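Local structure of AP endonuclease, family 2 (Brucella melitensis biovar Abortus, 3NGF) at residues Asn15-Phe20 with Glu41-Tyr46; Val65-Pro70 with Arg108-Met113; Asn94-Leu99 with Ala137-Pro142; Thr146-Pro151 with Ala206-Gln211. The protein probably acts as a manganese-dependent hydroxypyruvate isomerase, on a TIM barrel related to the family 2 AP endonucleases. All blocks are in the same frame, centred on the assembly; numbering follows the deposited sequence.

Overall arrangement
All four contacts belong to one eight-stranded parallel barrel. Contacts 1, 2 and 4 lie in its interior or at the ends of its strands, whereas contact 3 joins two helices of the outer layer, with its centre about 16 Å from that of the chain. Contacts 2 and 4 share the barrel wall, since strands 109-111 and 146-149 are neighbours; contacts 2 and 3 alternate along the chain, helix 88-104 linking the two strands of contact 2. Chemistry follows position: contact 1 is polar and reaches contact 4 through E41, contact 2 combines backbone bonds with apolar packing, contact 3 is aliphatic with at most a long, doubtful ion pair, and contact 4 ends on manganese.

Contact 1: residues Asn15-Phe20 with Glu41-Tyr46; sequences NLSTMF and EFLFPY. With GOL (glycerol), chain D.
S17 OG is gripped from the loop 41-46 and by a bound glycerol: it accepts a nearly straight hydrogen bond from L43 N (2.9 Å, 169°) and shares another with glycerol O2. The CD1 branch of L43 presses against the same serine, 3.4 Å from S17 CB, tight for two carbons. The glycerol, probably from the crystallisation liquor, also accepts a weak bond from F44 N.

Two residues earlier, the N15 amide works at both ends. With CG anti to the backbone N (chi1 -172°), ND2 reaches E41 OE2 at 2.9 Å. The acceptor is met on its anti side, tilted 28° out of the carboxylate plane, and the carboxylate stands almost perpendicular to the amide. N15 OD1 takes the backbone N-H groups of S17 and T18 from opposite faces of its plane, an Asx turn through S17, extended to an Asx motif by T18, that fixes the amide's rotation and curls the chain as it leaves the strand. The backbones are joined by L16 N donating to E41 O (2.8 Å), beside the parallel bridge of N15 with E41. L16 CB meets the F42 ring at its edge.

Beyond this pair, E41 OE1 and OE2 accept from H209 and Q211 across the barrel, tying the carboxylate to a manganese ligand. The loops follow strands 11-15 and 39-41, and helix 25-34 packs against L16 and F42 through F29.

Contact 2: residues Val65-Pro70 with Arg108-Met113; sequences VLFNMP and RTLHAM
F67 O accepts from H111 N (3.0 Å), and M69 N donates to H111 O (2.9 Å), so H111 is held through both its backbone polar atoms. Nearer the start of the strands the bonding lapses: F67 N and T109 O are buried without a partner. Water 1 joins V65 O to T109 OG1, and at the far end M113 N donates to water 2, which lies within 2.9 Å of M69 O.

These are adjacent parallel strands of the TIM barrel, 63-68 and 109-111, joined by helix 88-104 in a beta-alpha-beta crossover.

Apolar packing occupies the face toward that helix. L110 CD2 sits over one face of the F67 ring, 3.6 Å from its centroid and 17° off the normal, a CH-pi contact. M69, its chain extended beyond CG, lays SD against A112 CB (3.7 Å) and carries CE to L110 CD1.

Polar side chains meet on the interior face. N68 and H111 lie side by side with amide and imidazole 82° apart, and ND1 gives OD1 only a weak, bent bond (3.3 Å, 131°). M113 SD approaches N68 ND2, while its CG lies over one face of the imidazole. H111 also packs against E150.

Contact 3: residues Asn94-Leu99 with Ala137-Pro142; sequences NVDIAL and ADKLAP
K139 and L140 carry one side of a packing between two neighbouring helices in the outer layer of the TIM barrel, and V95, D96 and L99 carry the other. Helix 88-104 precedes strand 109-111 and helix 122-140 precedes strand 146-149, so the two helices belong to successive strands of the wall.

K139 comes first along the second segment and plays two parts. Its CB rests 4.1 Å from V95 CG1, the valine branch that lies anti to the backbone N. The rest of the lysine chain then folds at chi2 and chi3, near -70° and -62°, which swings CE and NZ round toward D96. The backbone takes part too, with L99 CD2 lying 4.2 Å from K139 O.

L140 follows, turned more toward the barrel. Its CD2 methyl touches both aliphatic side chains of helix 88-104, V95 CG1 lying 4.3 Å from it, and the two leucines slide past each other in opposite directions. The other branch, CD1, faces M69 and V147, so this leucine joins the helix pair to strand 146-149 and the chain just after strand 63-68.

No hydrogen bond crosses the contact. D96 OD1 and K139 NZ, 3.9 Å apart, make a long and doubtful ion pair, since D96 is modelled in two conformers. The leucine methyls meet more surely, with L99 CD1 3.8 Å from L140 CD2.

Contact 4: residues Thr146-Pro151 with Ala206-Gln211; sequences TVLVEP and AFSHVQ. With MN (manganese (II) ion), chain C.
E150, just past strand 146-149, and Q211, in strand 207-212, converge on one manganese ion from parts of the TIM barrel that are not neighbours. From CB the glutamate runs out extended, with CG anti to the backbone N (chi1 -169°), and this carries the carboxylate carbon CD to 3.1 Å from the metal. OE2 binds manganese at 2.2 Å, whereas OE1 stands back at 3.3 Å, with water 4, itself a metal ligand, doubtfully close to it. Q211 OE1 completes this pair of protein ligands at 2.3 Å; its amide plane is turned 60° from the carboxylate, and its NE2 donates to E41.

Further from the metal, toward the start of the strands, the packing is apolar. L148 spreads its branches over segment 206-211, CD1 against H209 CB (3.6 Å) and CD2 against S208 CB (3.8 Å), while H209 NE2 is held by E41.

D185 and E247 supply the remaining protein ligands. E150 OE2 and Q211 OE1 come within 3.0 Å, a closeness between two acceptors that the shared cation makes tolerable. The site is consistent with a metal that binds and polarises a substrate carbonyl beside E150 and E247, the predicted proton donor/acceptor residues.

Contact 1: residues Asn15-Phe20 with Glu41-Tyr46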
loop_
_atom_site.group_PDB
_atom_site.type_symbol
_atom_site.label_atom_id
_atom_site.label_comp_id
_atom_site.label_asym_id
_atom_site.label_seq_id
_atom_site.Cartn_x
_atom_site.Cartn_y
_atom_site.Cartn_z
ATOM N N ASN A 15 -10.038 1.489 -0.269
ATOM C CA ASN A 15 -9.402 0.348 -0.937
ATOM C C ASN A 15 -10.465 -0.503 -1.664
ATOM O O ASN A 15 -11.290 -1.175 -1.032
ATOM C CB ASN A 15 -8.568 -0.490 0.048
ATOM C CG ASN A 15 -7.756 -1.549 -0.648
ATOM O OD1 ASN A 15 -8.320 -2.399 -1.328
ATOM N ND2 ASN A 15 -6.414 -1.499 -0.502
ATOM N N LEU A 16 -10.450 -0.465 -2.995
ATOM C CA LEU A 16 -11.476 -1.129 -3.807
ATOM C C LEU A 16 -11.256 -2.636 -3.968
ATOM O O LEU A 16 -12.091 -3.300 -4.570
ATOM C CB LEU A 16 -11.596 -0.453 -5.180
ATOM C CG LEU A 16 -11.775 1.064 -5.172
ATOM C CD1 LEU A 16 -12.073 1.560 -6.603
ATOM C CD2 LEU A 16 -12.920 1.559 -4.214
ATOM N N SER A 17 -10.144 -3.177 -3.457
ATOM C CA SER A 17 -9.932 -4.611 -3.419
ATOM C C SER A 17 -10.656 -5.186 -2.197
ATOM O O SER A 17 -11.223 -6.277 -2.279
ATOM C CB SER A 17 -8.427 -4.967 -3.367
ATOM O OG SER A 17 -7.752 -4.560 -4.570
ATOM N N THR A 18 -10.645 -4.455 -1.082
ATOM C CA THR A 18 -11.255 -4.962 0.180
ATOM C C THR A 18 -12.633 -4.367 0.513
ATOM O O THR A 18 -13.437 -5.012 1.215
ATOM C CB THR A 18 -10.314 -4.773 1.386
ATOM O OG1 THR A 18 -10.157 -3.385 1.698
ATOM C CG2 THR A 18 -8.926 -5.462 1.149
ATOM N N MET A 19 -12.897 -3.153 0.035
ATOM C CA MET A 19 -14.185 -2.467 0.270
ATOM C C MET A 19 -15.068 -2.515 -0.947
ATOM O O MET A 19 -14.587 -2.682 -2.067
ATOM C CB MET A 19 -13.990 -1.003 0.673
ATOM C CG MET A 19 -13.161 -0.792 1.939
ATOM S SD MET A 19 -12.788 0.908 2.322
ATOM C CE MET A 19 -14.453 1.594 2.526
ATOM N N PHE A 20 -16.369 -2.318 -0.714
ATOM C CA PHE A 20 -17.373 -2.291 -1.769
ATOM C C PHE A 20 -17.460 -3.594 -2.582
ATOM O O PHE A 20 -17.893 -3.580 -3.744
ATOM C CB PHE A 20 -17.139 -1.080 -2.686
ATOM C CG PHE A 20 -17.240 0.224 -1.976
ATOM C CD1 PHE A 20 -18.466 0.720 -1.594
ATOM C CD2 PHE A 20 -16.101 0.949 -1.664
ATOM C CE1 PHE A 20 -18.564 1.917 -0.930
ATOM C CE2 PHE A 20 -16.182 2.142 -1.014
ATOM C CZ PHE A 20 -17.428 2.639 -0.641
ATOM N N GLU A 41 -7.469 3.248 -3.763
ATOM C CA GLU A 41 -6.320 2.352 -3.948
ATOM C C GLU A 41 -6.862 0.965 -4.219
ATOM O O GLU A 41 -8.031 0.683 -3.926
ATOM C CB GLU A 41 -5.421 2.347 -2.720
ATOM C CG GLU A 41 -6.067 1.801 -1.436
ATOM C CD GLU A 41 -5.124 1.808 -0.250
ATOM O OE1 GLU A 41 -4.222 2.677 -0.196
ATOM O OE2 GLU A 41 -5.300 0.933 0.644
ATOM N N PHE A 42 -6.004 0.075 -4.711
ATOM C CA PHE A 42 -6.354 -1.334 -4.841
ATOM C C PHE A 42 -5.067 -2.093 -5.096
ATOM O O PHE A 42 -4.029 -1.463 -5.265
ATOM C CB PHE A 42 -7.417 -1.611 -5.946
ATOM C CG PHE A 42 -7.203 -0.829 -7.209
ATOM C CD1 PHE A 42 -6.155 -1.147 -8.061
ATOM C CD2 PHE A 42 -8.028 0.226 -7.534
ATOM C CE1 PHE A 42 -5.940 -0.408 -9.243
ATOM C CE2 PHE A 42 -7.822 0.953 -8.710
ATOM C CZ PHE A 42 -6.807 0.645 -9.551
ATOM N N LEU A 43 -5.091 -3.423 -5.094
ATOM C CA LEU A 43 -3.845 -4.166 -5.256
ATOM C C LEU A 43 -3.387 -4.197 -6.709
ATOM O O LEU A 43 -2.332 -3.636 -7.052
ATOM C CB LEU A 43 -3.987 -5.578 -4.681
ATOM C CG LEU A 43 -3.856 -5.565 -3.160
ATOM C CD1 LEU A 43 -5.089 -5.027 -2.527
ATOM C CD2 LEU A 43 -3.504 -6.957 -2.606
ATOM N N PHE A 44 -4.195 -4.803 -7.576
ATOM C CA PHE A 44 -3.762 -5.098 -8.948
ATOM C C PHE A 44 -4.760 -4.674 -10.009
ATOM O O PHE A 44 -5.888 -5.159 -10.024
ATOM C CB PHE A 44 -3.443 -6.599 -9.106
ATOM C CG PHE A 44 -2.592 -7.170 -7.999
ATOM C CD1 PHE A 44 -1.260 -6.801 -7.849
ATOM C CD2 PHE A 44 -3.119 -8.090 -7.098
ATOM C CE1 PHE A 44 -0.466 -7.336 -6.834
ATOM C CE2 PHE A 44 -2.333 -8.608 -6.078
ATOM C CZ PHE A 44 -1.005 -8.236 -5.949
ATOM N N PRO A 45 -4.347 -3.782 -10.919
ATOM C CA PRO A 45 -5.221 -3.388 -12.031
ATOM C C PRO A 45 -5.057 -4.232 -13.302
ATOM O O PRO A 45 -5.736 -3.969 -14.304
ATOM C CB PRO A 45 -4.749 -1.979 -12.323
ATOM C CG PRO A 45 -3.296 -2.036 -12.027
ATOM C CD PRO A 45 -3.131 -2.957 -10.862
ATOM N N TYR A 46 -4.186 -5.240 -13.270
ATOM C CA TYR A 46 -3.622 -5.804 -14.497
ATOM C C TYR A 46 -4.594 -6.667 -15.294
ATOM O O TYR A 46 -4.322 -6.945 -16.471
ATOM C CB TYR A 46 -2.299 -6.547 -14.207
ATOM C CG TYR A 46 -1.340 -5.639 -13.469
ATOM C CD1 TYR A 46 -0.818 -4.515 -14.087
ATOM C CD2 TYR A 46 -1.027 -5.845 -12.140
ATOM C CE1 TYR A 46 -0.006 -3.655 -13.437
ATOM C CE2 TYR A 46 -0.200 -4.984 -11.474
ATOM C CZ TYR A 46 0.296 -3.872 -12.112
ATOM O OH TYR A 46 1.125 -2.982 -11.453
HETATM C C1 GOL D . -7.312 -6.193 -7.844
HETATM O O1 GOL D . -6.603 -6.661 -6.721
HETATM C C2 GOL D . -8.763 -5.848 -7.583
HETATM O O2 GOL D . -9.191 -6.413 -6.360
HETATM C C3 GOL D . -9.611 -6.313 -8.777
HETATM O O3 GOL D . -9.995 -7.653 -8.611
#

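Contact 2: residues Val65-Pro70 with Arg108-Met113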
loop_
_atom_site.group_PDB
_atom_site.type_symbol
_atom_site.label_atom_id
_atom_site.label_comp_id
_atom_site.label_asym_id
_atom_site.label_seq_id
_atom_site.Cartn_x
_atom_site.Cartn_y
_atom_site.Cartn_z
ATOM N N VAL A 65 -4.353 6.627 -5.670
ATOM C CA VAL A 65 -3.331 6.922 -4.651
ATOM C C VAL A 65 -2.210 5.892 -4.637
ATOM O O VAL A 65 -1.044 6.237 -4.364
ATOM C CB VAL A 65 -4.002 7.022 -3.281
ATOM C CG1 VAL A 65 -2.998 7.116 -2.171
ATOM C CG2 VAL A 65 -5.011 8.235 -3.296
ATOM N N LEU A 66 -2.542 4.645 -4.943
ATOM C CA LEU A 66 -1.598 3.529 -4.779
ATOM C C LEU A 66 -2.097 2.314 -5.537
ATOM O O LEU A 66 -3.303 2.080 -5.620
ATOM C CB LEU A 66 -1.458 3.168 -3.282
ATOM C CG LEU A 66 -0.569 1.937 -2.967
ATOM C CD1 LEU A 66 0.860 2.360 -2.984
ATOM C CD2 LEU A 66 -0.946 1.287 -1.627
ATOM N N PHE A 67 -1.172 1.538 -6.092
ATOM C CA PHE A 67 -1.417 0.131 -6.399
ATOM C C PHE A 67 -0.087 -0.632 -6.422
ATOM O O PHE A 67 0.991 -0.047 -6.194
ATOM C CB PHE A 67 -2.252 -0.087 -7.672
ATOM C CG PHE A 67 -1.629 0.475 -8.933
ATOM C CD1 PHE A 67 -0.797 -0.333 -9.724
ATOM C CD2 PHE A 67 -1.851 1.796 -9.304
ATOM C CE1 PHE A 67 -0.211 0.169 -10.904
ATOM C CE2 PHE A 67 -1.306 2.305 -10.456
ATOM C CZ PHE A 67 -0.482 1.501 -11.261
ATOM N N ASN A 68 -0.177 -1.944 -6.561
ATOM C CA ASN A 68 1.020 -2.792 -6.490
ATOM C C ASN A 68 1.547 -3.133 -7.860
ATOM O O ASN A 68 0.786 -3.285 -8.822
ATOM C CB ASN A 68 0.724 -4.107 -5.779
ATOM C CG ASN A 68 0.282 -3.941 -4.361
ATOM O OD1 ASN A 68 0.173 -2.837 -3.851
ATOM N ND2 ASN A 68 0.012 -5.080 -3.693
ATOM N N MET A 69 2.859 -3.328 -7.941
ATOM C CA MET A 69 3.456 -3.928 -9.125
ATOM C C MET A 69 3.006 -5.405 -9.262
ATOM O O MET A 69 2.557 -6.011 -8.284
ATOM C CB MET A 69 4.981 -3.824 -9.040
ATOM C CG MET A 69 5.493 -2.396 -8.881
ATOM S SD MET A 69 7.266 -2.332 -9.046
ATOM C CE MET A 69 7.560 -0.553 -9.122
ATOM N N PRO A 70 3.129 -5.991 -10.464
ATOM C CA PRO A 70 2.705 -7.393 -10.631
ATOM C C PRO A 70 3.394 -8.296 -9.588
ATOM O O PRO A 70 4.597 -8.134 -9.320
ATOM C CB PRO A 70 3.150 -7.725 -12.052
ATOM C CG PRO A 70 3.171 -6.420 -12.763
ATOM C CD PRO A 70 3.538 -5.381 -11.741
ATOM N N ARG A 108 1.190 8.307 -8.474
ATOM C CA ARG A 108 2.515 8.751 -8.069
ATOM C C ARG A 108 3.243 7.772 -7.124
ATOM O O ARG A 108 4.400 8.010 -6.757
ATOM C CB ARG A 108 2.390 10.119 -7.375
ATOM C CG ARG A 108 1.563 11.162 -8.164
ATOM C CD ARG A 108 2.188 11.411 -9.519
ATOM N NE ARG A 108 1.440 12.360 -10.352
ATOM C CZ ARG A 108 1.398 13.677 -10.160
ATOM N NH1 ARG A 108 2.053 14.242 -9.152
ATOM N NH2 ARG A 108 0.709 14.437 -10.996
ATOM N N THR A 109 2.576 6.684 -6.734
ATOM C CA THR A 109 3.095 5.781 -5.681
ATOM C C THR A 109 2.766 4.322 -6.006
ATOM O O THR A 109 1.621 4.003 -6.276
ATOM C CB THR A 109 2.523 6.158 -4.292
ATOM O OG1 THR A 109 2.609 7.569 -4.095
ATOM C CG2 THR A 109 3.268 5.418 -3.173
ATOM N N LEU A 110 3.782 3.457 -5.985
ATOM C CA LEU A 110 3.628 2.048 -6.322
ATOM C C LEU A 110 4.280 1.210 -5.239
ATOM O O LEU A 110 5.388 1.550 -4.791
ATOM C CB LEU A 110 4.293 1.719 -7.649
ATOM C CG LEU A 110 3.726 2.424 -8.871
ATOM C CD1 LEU A 110 4.657 2.206 -10.082
ATOM C CD2 LEU A 110 2.336 1.874 -9.142
ATOM N N HIS A 111 3.611 0.141 -4.828
ATOM C CA HIS A 111 4.161 -0.826 -3.890
ATOM C C HIS A 111 4.789 -2.008 -4.649
ATOM O O HIS A 111 4.105 -2.702 -5.412
ATOM C CB HIS A 111 3.052 -1.285 -2.934
ATOM C CG HIS A 111 3.397 -2.456 -2.070
ATOM N ND1 HIS A 111 2.430 -3.297 -1.558
ATOM C CD2 HIS A 111 4.581 -2.927 -1.618
ATOM C CE1 HIS A 111 3.007 -4.223 -0.813
ATOM N NE2 HIS A 111 4.309 -4.025 -0.833
ATOM N N ALA A 112 6.086 -2.215 -4.459
ATOM C CA ALA A 112 6.774 -3.388 -5.007
ATOM C C ALA A 112 6.857 -4.479 -3.944
ATOM O O ALA A 112 7.583 -4.322 -2.959
ATOM C CB ALA A 112 8.165 -2.996 -5.475
ATOM N N MET A 113 6.130 -5.570 -4.152
ATOM C CA MET A 113 6.113 -6.697 -3.221
ATOM C C MET A 113 7.422 -7.501 -3.291
ATOM O O MET A 113 8.062 -7.601 -4.348
ATOM C CB MET A 113 4.906 -7.597 -3.506
ATOM C CG MET A 113 3.541 -6.876 -3.338
ATOM S SD MET A 113 2.210 -8.082 -3.304
ATOM C CE MET A 113 2.391 -8.799 -1.689
HETATM O O HOH W 1 0.115 8.744 -4.399
HETATM O O HOH W 2 4.755 -6.526 -6.471
HETATM O O HOH W 3 7.103 -8.068 -7.011
#

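Contact 3: residues Asn94-Leu99 with Ala137-Pro142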
loop_
_atom_site.group_PDB
_atom_site.type_symbol
_atom_site.label_atom_id
_atom_site.label_comp_id
_atom_site.label_asym_id
_atom_site.label_seq_id
_atom_site.Cartn_x
_atom_site.Cartn_y
_atom_site.Cartn_z
ATOM N N ASN A 94 8.305 -6.346 -15.069
ATOM C CA ASN A 94 7.075 -5.987 -14.330
ATOM C C ASN A 94 7.030 -4.508 -13.952
ATOM O O ASN A 94 5.947 -3.903 -13.820
ATOM C CB ASN A 94 6.949 -6.881 -13.096
ATOM C CG ASN A 94 6.468 -8.298 -13.438
ATOM O OD1 ASN A 94 5.925 -8.547 -14.516
ATOM N ND2 ASN A 94 6.612 -9.222 -12.478
ATOM N N VAL A 95 8.190 -3.882 -13.807
ATOM C CA VAL A 95 8.227 -2.447 -13.586
ATOM C C VAL A 95 7.663 -1.674 -14.772
ATOM O O VAL A 95 6.945 -0.692 -14.573
ATOM C CB VAL A 95 9.645 -1.940 -13.239
ATOM C CG1 VAL A 95 9.679 -0.364 -13.158
ATOM C CG2 VAL A 95 10.085 -2.549 -11.935
ATOM N N ASP A 96 7.997 -2.113 -15.987
ATOM C CA ASP A 96 7.475 -1.500 -17.214
ATOM C C ASP A 96 5.950 -1.535 -17.244
ATOM O O ASP A 96 5.301 -0.540 -17.581
ATOM C CB ASP A 96 8.022 -2.209 -18.462
ATOM C CG ASP A 96 9.506 -1.957 -18.680
ATOM O OD1 ASP A 96 9.975 -0.849 -18.373
ATOM O OD2 ASP A 96 10.212 -2.870 -19.169
ATOM N N ILE A 97 5.401 -2.691 -16.888
ATOM C CA ILE A 97 3.977 -2.929 -16.879
ATOM C C ILE A 97 3.315 -2.031 -15.838
ATOM O O ILE A 97 2.345 -1.338 -16.142
ATOM C CB ILE A 97 3.657 -4.414 -16.564
ATOM C CG1 ILE A 97 4.141 -5.334 -17.699
ATOM C CG2 ILE A 97 2.145 -4.615 -16.373
ATOM C CD1 ILE A 97 3.922 -6.824 -17.405
ATOM N N ALA A 98 3.873 -2.017 -14.621
ATOM C CA ALA A 98 3.381 -1.112 -13.561
ATOM C C ALA A 98 3.428 0.380 -13.962
ATOM O O ALA A 98 2.475 1.115 -13.706
ATOM C CB ALA A 98 4.170 -1.345 -12.270
ATOM N N LEU A 99 4.515 0.789 -14.612
ATOM C CA LEU A 99 4.715 2.170 -15.089
ATOM C C LEU A 99 3.655 2.552 -16.118
ATOM O O LEU A 99 3.084 3.652 -16.025
ATOM C CB LEU A 99 6.145 2.379 -15.639
ATOM C CG LEU A 99 6.553 3.772 -16.142
ATOM C CD1 LEU A 99 6.292 4.856 -15.085
ATOM C CD2 LEU A 99 8.032 3.802 -16.615
ATOM N N ALA A 137 13.478 2.508 -8.708
ATOM C CA ALA A 137 13.631 3.913 -8.350
ATOM C C ALA A 137 14.118 4.667 -9.557
ATOM O O ALA A 137 13.613 5.725 -9.867
ATOM C CB ALA A 137 14.612 4.081 -7.164
ATOM N N ASP A 138 15.097 4.099 -10.254
ATOM C CA ASP A 138 15.727 4.803 -11.384
ATOM C C ASP A 138 14.785 4.958 -12.570
ATOM O O ASP A 138 14.835 5.975 -13.296
ATOM C CB ASP A 138 17.003 4.078 -11.796
ATOM C CG ASP A 138 18.145 4.210 -10.767
ATOM O OD1 ASP A 138 18.102 5.064 -9.854
ATOM O OD2 ASP A 138 19.119 3.446 -10.912
ATOM N N LYS A 139 13.958 3.939 -12.788
ATOM C CA LYS A 139 12.991 3.935 -13.890
ATOM C C LYS A 139 11.823 4.854 -13.586
ATOM O O LYS A 139 11.277 5.482 -14.497
ATOM C CB LYS A 139 12.478 2.515 -14.143
ATOM C CG LYS A 139 13.433 1.661 -14.968
ATOM C CD LYS A 139 13.498 2.134 -16.443
ATOM C CE LYS A 139 12.105 2.002 -17.140
ATOM N NZ LYS A 139 12.023 2.481 -18.558
ATOM N N LEU A 140 11.445 4.938 -12.308
ATOM C CA LEU A 140 10.281 5.736 -11.896
ATOM C C LEU A 140 10.577 7.234 -11.642
ATOM O O LEU A 140 9.668 8.064 -11.743
ATOM C CB LEU A 140 9.633 5.114 -10.668
ATOM C CG LEU A 140 9.108 3.668 -10.864
ATOM C CD1 LEU A 140 8.469 3.127 -9.549
ATOM C CD2 LEU A 140 8.201 3.504 -12.048
ATOM N N ALA A 141 11.819 7.561 -11.289
ATOM C CA ALA A 141 12.206 8.951 -10.931
ATOM C C ALA A 141 11.893 9.978 -12.027
ATOM O O ALA A 141 11.476 11.083 -11.705
ATOM C CB ALA A 141 13.724 9.032 -10.517
ATOM N N PRO A 142 12.077 9.623 -13.311
ATOM C CA PRO A 142 11.772 10.581 -14.385
ATOM C C PRO A 142 10.312 11.023 -14.428
ATOM O O PRO A 142 9.978 12.066 -15.035
ATOM C CB PRO A 142 12.117 9.806 -15.657
ATOM C CG PRO A 142 13.185 8.851 -15.229
ATOM C CD PRO A 142 12.812 8.446 -13.826
#

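Contact 4: residues Thr146-Pro151 with Ala206-Gln211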
loop_
_atom_site.group_PDB
_atom_site.type_symbol
_atom_site.label_atom_id
_atom_site.label_comp_id
_atom_site.label_asym_id
_atom_site.label_seq_id
_atom_site.Cartn_x
_atom_site.Cartn_y
_atom_site.Cartn_z
ATOM N N THR A 146 7.154 7.281 -6.775
ATOM C CA THR A 146 7.856 6.689 -5.640
ATOM C C THR A 146 7.494 5.190 -5.552
ATOM O O THR A 146 6.358 4.810 -5.812
ATOM C CB THR A 146 7.467 7.398 -4.328
ATOM O OG1 THR A 146 7.967 8.739 -4.332
ATOM C CG2 THR A 146 8.011 6.648 -3.067
ATOM N N VAL A 147 8.479 4.342 -5.241
ATOM C CA VAL A 147 8.252 2.917 -4.994
ATOM C C VAL A 147 8.351 2.634 -3.505
ATOM O O VAL A 147 9.280 3.106 -2.839
ATOM C CB VAL A 147 9.236 2.006 -5.784
ATOM C CG1 VAL A 147 10.699 2.350 -5.518
ATOM C CG2 VAL A 147 8.949 0.516 -5.533
ATOM N N LEU A 148 7.418 1.837 -2.994
ATOM C CA LEU A 148 7.373 1.541 -1.573
ATOM C C LEU A 148 7.600 0.092 -1.247
ATOM O O LEU A 148 7.237 -0.812 -2.015
ATOM C CB LEU A 148 6.019 1.941 -0.974
ATOM C CG LEU A 148 5.566 3.383 -1.149
ATOM C CD1 LEU A 148 4.190 3.593 -0.462
ATOM C CD2 LEU A 148 6.633 4.377 -0.665
ATOM N N VAL A 149 8.157 -0.108 -0.052
ATOM C CA VAL A 149 8.237 -1.418 0.591
ATOM C C VAL A 149 7.241 -1.403 1.737
ATOM O O VAL A 149 7.207 -0.439 2.522
ATOM C CB VAL A 149 9.684 -1.727 1.115
ATOM C CG1 VAL A 149 10.287 -0.560 1.965
ATOM C CG2 VAL A 149 9.725 -3.079 1.920
ATOM N N GLU A 150 6.436 -2.464 1.838
ATOM C CA GLU A 150 5.416 -2.580 2.897
ATOM C C GLU A 150 5.686 -3.759 3.819
ATOM O O GLU A 150 5.473 -4.908 3.421
ATOM C CB GLU A 150 4.023 -2.787 2.330
ATOM C CG GLU A 150 2.928 -2.640 3.403
ATOM C CD GLU A 150 1.536 -3.103 2.988
ATOM O OE1 GLU A 150 1.303 -3.617 1.882
ATOM O OE2 GLU A 150 0.645 -2.925 3.827
ATOM N N PRO A 151 6.123 -3.481 5.050
ATOM C CA PRO A 151 6.179 -4.580 6.041
ATOM C C PRO A 151 4.790 -5.170 6.271
ATOM O O PRO A 151 3.818 -4.428 6.429
ATOM C CB PRO A 151 6.703 -3.884 7.304
ATOM C CG PRO A 151 7.427 -2.683 6.792
ATOM C CD PRO A 151 6.669 -2.232 5.593
ATOM N N ALA A 206 9.938 9.246 6.421
ATOM C CA ALA A 206 10.380 7.981 5.771
ATOM C C ALA A 206 9.224 7.082 5.311
ATOM O O ALA A 206 9.463 6.027 4.741
ATOM C CB ALA A 206 11.300 7.198 6.702
ATOM N N PHE A 207 7.980 7.492 5.540
ATOM C CA PHE A 207 6.831 6.775 4.999
ATOM C C PHE A 207 6.019 7.687 4.097
ATOM O O PHE A 207 5.783 8.840 4.445
ATOM C CB PHE A 207 5.960 6.125 6.111
ATOM C CG PHE A 207 5.393 7.092 7.098
ATOM C CD1 PHE A 207 6.128 7.491 8.211
ATOM C CD2 PHE A 207 4.099 7.578 6.950
ATOM C CE1 PHE A 207 5.605 8.401 9.129
ATOM C CE2 PHE A 207 3.577 8.485 7.865
ATOM C CZ PHE A 207 4.335 8.894 8.954
ATOM N N SER A 208 5.613 7.167 2.928
ATOM C CA SER A 208 4.896 7.964 1.913
ATOM C C SER A 208 3.432 7.550 1.763
ATOM O O SER A 208 2.688 8.161 0.991
ATOM C CB SER A 208 5.582 7.861 0.555
ATOM O OG SER A 208 6.861 8.449 0.607
ATOM N N HIS A 209 3.033 6.514 2.493
ATOM C CA HIS A 209 1.660 6.059 2.475
ATOM C C HIS A 209 1.407 5.382 3.810
ATOM O O HIS A 209 2.327 4.820 4.416
ATOM C CB HIS A 209 1.395 5.114 1.306
ATOM C CG HIS A 209 -0.065 4.850 1.064
ATOM N ND1 HIS A 209 -0.970 5.858 0.826
ATOM C CD2 HIS A 209 -0.777 3.697 1.068
ATOM C CE1 HIS A 209 -2.184 5.335 0.699
ATOM N NE2 HIS A 209 -2.090 4.023 0.834
ATOM N N VAL A 210 0.164 5.472 4.243
ATOM C CA VAL A 210 -0.310 4.899 5.487
ATOM C C VAL A 210 -1.587 4.122 5.129
ATOM O O VAL A 210 -2.344 4.521 4.258
ATOM C CB VAL A 210 -0.593 5.988 6.547
ATOM C CG1 VAL A 210 -1.248 5.368 7.829
ATOM C CG2 VAL A 210 0.684 6.756 6.895
ATOM N N GLN A 211 -1.782 2.997 5.793
ATOM C CA GLN A 211 -3.011 2.227 5.709
ATOM C C GLN A 211 -3.511 1.913 7.111
ATOM O O GLN A 211 -2.724 1.900 8.071
ATOM C CB GLN A 211 -2.804 0.939 4.926
ATOM C CG GLN A 211 -2.618 1.174 3.417
ATOM C CD GLN A 211 -2.210 -0.079 2.712
ATOM O OE1 GLN A 211 -1.383 -0.831 3.208
ATOM N NE2 GLN A 211 -2.815 -0.339 1.561
HETATM MN MN MN C . -1.497 -3.082 3.633
HETATM O O HOH W 4 -1.042 -3.389 1.227
HETATM O O HOH W 5 -1.607 -5.348 3.661
#